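Local coordinates for EXOU (Pseudomonas aeruginosa, PDB 4AKX), which is a type III secretion toxin, probably a patatin-like phospholipase, that forms a complex with its chaperone SpcU, at residues Leu82-Gly86 with Ser115-Ala121; Gly236-Leu242 with Thr277-Ala283. All blocks are in the same frame, centred on the assembly; numbering follows the deposited sequence.

Contact 1. Residues Leu82-Gly86 with Ser115-Ala121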
# COMPACT_ATOMS: atom_id res chain seq x y z
N LEU B 82 -34.13 -21.24 11.71
CA LEU B 82 -34.75 -21.65 10.45
C LEU B 82 -34.59 -20.56 9.40
O LEU B 82 -35.11 -19.45 9.57
CB LEU B 82 -36.23 -21.92 10.67
CG LEU B 82 -36.81 -23.25 10.20
CD1 LEU B 82 -35.73 -24.31 10.22
CD2 LEU B 82 -37.95 -23.65 11.13
N SER B 83 -33.84 -20.87 8.35
CA SER B 83 -33.55 -19.88 7.32
C SER B 83 -34.59 -19.93 6.20
O SER B 83 -35.14 -20.99 5.91
CB SER B 83 -32.16 -20.09 6.77
OG SER B 83 -32.09 -21.32 6.08
N GLY B 84 -34.87 -18.79 5.59
CA GLY B 84 -36.10 -18.63 4.83
C GLY B 84 -35.99 -19.04 3.38
O GLY B 84 -35.54 -20.14 3.06
N GLY B 85 -36.44 -18.15 2.50
CA GLY B 85 -36.26 -18.31 1.06
C GLY B 85 -37.20 -19.33 0.43
O GLY B 85 -37.74 -20.21 1.11
N GLY B 86 -37.39 -19.19 -0.88
CA GLY B 86 -38.18 -20.13 -1.68
C GLY B 86 -39.57 -20.35 -1.12
O GLY B 86 -40.13 -19.47 -0.45
N SER B 115 -37.84 -14.91 6.77
CA SER B 115 -38.64 -15.09 5.55
C SER B 115 -39.65 -16.27 5.63
O SER B 115 -40.58 -16.24 6.44
CB SER B 115 -37.73 -15.23 4.32
OG SER B 115 -38.50 -15.24 3.12
N ALA B 116 -39.43 -17.29 4.80
CA ALA B 116 -40.36 -18.43 4.68
C ALA B 116 -40.41 -19.34 5.91
O ALA B 116 -41.47 -19.85 6.28
CB ALA B 116 -40.05 -19.24 3.42
N GLY B 117 -39.25 -19.55 6.53
CA GLY B 117 -39.20 -20.32 7.77
C GLY B 117 -39.71 -19.51 8.95
O GLY B 117 -39.80 -20.02 10.08
N GLY B 118 -40.02 -18.23 8.70
CA GLY B 118 -40.53 -17.33 9.73
C GLY B 118 -41.90 -17.76 10.20
O GLY B 118 -42.18 -17.77 11.40
N ILE B 119 -42.76 -18.13 9.25
CA ILE B 119 -44.03 -18.75 9.57
C ILE B 119 -43.81 -20.06 10.35
O ILE B 119 -44.24 -20.20 11.50
CB ILE B 119 -44.87 -18.99 8.30
CG1 ILE B 119 -44.26 -20.12 7.47
CG2 ILE B 119 -44.95 -17.72 7.47
CD1 ILE B 119 -45.15 -20.66 6.38
N THR B 120 -43.06 -20.98 9.73
CA THR B 120 -42.89 -22.34 10.24
C THR B 120 -42.58 -22.44 11.76
O THR B 120 -43.20 -23.23 12.49
CB THR B 120 -41.84 -23.10 9.39
OG1 THR B 120 -42.08 -22.82 8.00
CG2 THR B 120 -41.90 -24.60 9.64
N ALA B 121 -41.64 -21.62 12.22
CA ALA B 121 -41.23 -21.62 13.63
C ALA B 121 -42.27 -21.01 14.57
O ALA B 121 -42.32 -21.35 15.76
CB ALA B 121 -39.90 -20.91 13.79
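S115 faces the glycine-rich loop G84-G86 at the point where strand 110-114 turns into helix 115-125. Its CB lies 3.8 Å from G84 CA. OG anti to the backbone N (chi1 -173°) puts the hydroxyl near the next amide, 3.6 Å from G85 N, without a hydrogen bond. The positive phi of S115 (38°) and its place in a Gly-X-Ser-X-Gly sequence fit a nucleophile elbow, and S115 is probably the nucleophile serine, as in patatin-like lipases. Beyond the loop, the side chain of S115 also touches I322.

A116 puts its methyl against the next part of the loop, CB packing 3.4 Å from G85 O and reaching G86 O at longer range. G84, which has no side chain, brings its backbone up to A116 and G117, with CA 3.6 Å from A116 N. The same CA touches G117 N, and G117, also a glycine, lets the loop lie close against the helix.

G118 donates its amide to S115 O. One turn on from A116, T120 directs OG1 back to A116 O in a weak bond, while its CB meets L82 CD2. A121 offers its methyl to that same CD2 at 4.3 Å. L82 thus fills the apolar end of the contact, backed by Y92 and L347, and its backbone pairs with S112 and S114.

No hydrogen bond crosses between the segments. Instead, the glycine-rich loop lies with a backbone amide beside the serine hydroxyl at the N-terminal end of a helix, which is consistent with the oxyanion hole of patatin-like enzymes, where such amides, and perhaps the helix dipole, would stabilise a developing negative charge.

Contact 2. Residues Gly236-Leu242 with Thr277-Ala283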
# COMPACT_ATOMS: atom_id res chain seq x y z
N GLY B 236 -54.82 -13.32 19.49
CA GLY B 236 -53.73 -14.17 19.01
C GLY B 236 -52.62 -14.33 20.04
O GLY B 236 -52.55 -13.55 21.01
N VAL B 237 -51.77 -15.33 19.86
CA VAL B 237 -50.62 -15.48 20.74
C VAL B 237 -49.55 -14.43 20.44
O VAL B 237 -49.20 -14.18 19.28
CB VAL B 237 -50.04 -16.91 20.75
CG1 VAL B 237 -51.15 -17.93 20.53
CG2 VAL B 237 -48.94 -17.07 19.70
N THR B 238 -49.08 -13.77 21.49
CA THR B 238 -48.02 -12.78 21.39
C THR B 238 -46.67 -13.47 21.59
O THR B 238 -46.61 -14.69 21.78
CB THR B 238 -48.23 -11.63 22.42
OG1 THR B 238 -48.25 -12.15 23.76
CG2 THR B 238 -49.52 -10.89 22.13
N PHE B 239 -45.58 -12.71 21.52
CA PHE B 239 -44.30 -13.22 21.98
C PHE B 239 -44.29 -13.22 23.51
O PHE B 239 -43.93 -14.23 24.15
CB PHE B 239 -43.14 -12.39 21.43
CG PHE B 239 -43.05 -12.39 19.92
CD1 PHE B 239 -42.34 -13.38 19.24
CD2 PHE B 239 -43.61 -11.35 19.18
CE1 PHE B 239 -42.24 -13.37 17.86
CE2 PHE B 239 -43.50 -11.33 17.80
CZ PHE B 239 -42.83 -12.35 17.14
N GLY B 240 -44.75 -12.11 24.10
CA GLY B 240 -44.75 -11.93 25.55
C GLY B 240 -45.19 -13.17 26.31
O GLY B 240 -44.65 -13.49 27.38
N ASP B 241 -46.15 -13.89 25.74
CA ASP B 241 -46.73 -15.01 26.44
C ASP B 241 -46.15 -16.35 25.99
O ASP B 241 -46.02 -17.28 26.79
CB ASP B 241 -48.24 -14.99 26.30
CG ASP B 241 -48.69 -14.79 24.89
OD1 ASP B 241 -47.80 -14.71 24.00
OD2 ASP B 241 -49.92 -14.70 24.67
N LEU B 242 -45.80 -16.45 24.71
CA LEU B 242 -45.03 -17.59 24.24
C LEU B 242 -43.86 -17.75 25.18
O LEU B 242 -43.62 -18.83 25.72
CB LEU B 242 -44.57 -17.40 22.80
CG LEU B 242 -45.51 -18.05 21.79
CD1 LEU B 242 -44.90 -18.16 20.40
CD2 LEU B 242 -45.91 -19.43 22.30
N THR B 277 -40.81 -6.59 20.65
CA THR B 277 -42.19 -6.49 20.21
C THR B 277 -43.07 -7.46 21.01
O THR B 277 -43.67 -8.37 20.45
CB THR B 277 -42.31 -6.81 18.71
OG1 THR B 277 -42.28 -8.22 18.54
CG2 THR B 277 -41.14 -6.19 17.94
N PRO B 278 -43.20 -7.22 22.33
CA PRO B 278 -43.63 -8.25 23.26
C PRO B 278 -45.09 -8.60 23.11
O PRO B 278 -45.48 -9.75 23.27
CB PRO B 278 -43.40 -7.60 24.62
CG PRO B 278 -43.59 -6.15 24.38
CD PRO B 278 -43.34 -5.87 22.91
N ASP B 279 -45.90 -7.59 22.79
CA ASP B 279 -47.35 -7.75 22.82
C ASP B 279 -47.93 -7.80 21.42
O ASP B 279 -49.11 -8.10 21.23
CB ASP B 279 -47.99 -6.63 23.64
CG ASP B 279 -47.39 -6.49 25.04
OD1 ASP B 279 -47.01 -7.52 25.65
OD2 ASP B 279 -47.29 -5.34 25.52
N LEU B 280 -47.09 -7.49 20.43
CA LEU B 280 -47.44 -7.75 19.04
C LEU B 280 -47.69 -9.24 18.86
O LEU B 280 -47.08 -10.07 19.53
CB LEU B 280 -46.33 -7.29 18.11
CG LEU B 280 -46.29 -7.96 16.74
CD1 LEU B 280 -47.14 -7.19 15.74
CD2 LEU B 280 -44.85 -8.08 16.25
N GLU B 281 -48.60 -9.57 17.96
CA GLU B 281 -49.01 -10.95 17.75
C GLU B 281 -48.08 -11.72 16.81
O GLU B 281 -47.77 -11.26 15.72
CB GLU B 281 -50.42 -10.98 17.19
CG GLU B 281 -51.53 -11.06 18.23
CD GLU B 281 -52.89 -11.08 17.57
OE1 GLU B 281 -53.01 -11.62 16.44
OE2 GLU B 281 -53.85 -10.55 18.16
N VAL B 282 -47.73 -12.92 17.23
CA VAL B 282 -46.88 -13.84 16.46
C VAL B 282 -47.35 -14.04 15.04
O VAL B 282 -46.55 -14.18 14.14
CB VAL B 282 -46.80 -15.23 17.15
CG1 VAL B 282 -46.41 -16.31 16.16
CG2 VAL B 282 -45.82 -15.16 18.33
N ALA B 283 -48.65 -14.08 14.85
CA ALA B 283 -49.22 -14.26 13.52
C ALA B 283 -48.88 -13.08 12.61
O ALA B 283 -48.49 -13.26 11.46
CB ALA B 283 -50.73 -14.46 13.60
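P278 O accepts the amide of G240 at 2.6 Å with an N-H...O angle of 151°, the donor arriving in the carbonyl plane on a lone pair. Some way along, V282 N donates to V237 O over 2.8 Å, so the two segments exchange backbone bonds in both directions. Between these bonds T238 leans on the turn, its CB 3.4 Å from P278 O. The carboxylate of D241 takes the T238 hydroxyl on OD1, met from above the carboxylate plane, and, weakly, the T238 amide on OD2. E281, the N-cap residue of helix 282-288, takes a weak bond from G236 N on OE2. Two helix starts of the patatin-like domain are thereby joined, beside the hairpin of strands 254-263 and 266-273. F239, with CG anti to its carbonyl carbon (chi1 -61°), places one face of its ring against V282 CG2, a CH-pi contact 4.0 Å from the centroid and nearly along the normal. L280 CD2 meets the ring at its edge, in plane. L242 CD1 approaches the same V282 methyl, CG2, at 3.8 Å, while F272 and L255 of the hairpin also touch F239.

In the fold
Both contacts are partly buried and lie by the mixed six-stranded sheet, but at different places in it. Contact 1 sits at the ends of two inner strands, 77-82 and 110-114, where the probable catalytic machinery is built; contact 2 lies by the outer hairpin 254-263 and 266-273, whose two strands fall between its segments in sequence. Contact 1 sets glycine backbone against the start of the helix, with L82 adding an apolar end and no hydrogen bonds between its segments, whereas contact 2 combines such bonds with an apolar cluster around an aromatic ring. Their centres are 18 Å apart and their nearest atoms about 6 Å, so they do not touch, and both segments of contact 1 precede those of contact 2 along the chain.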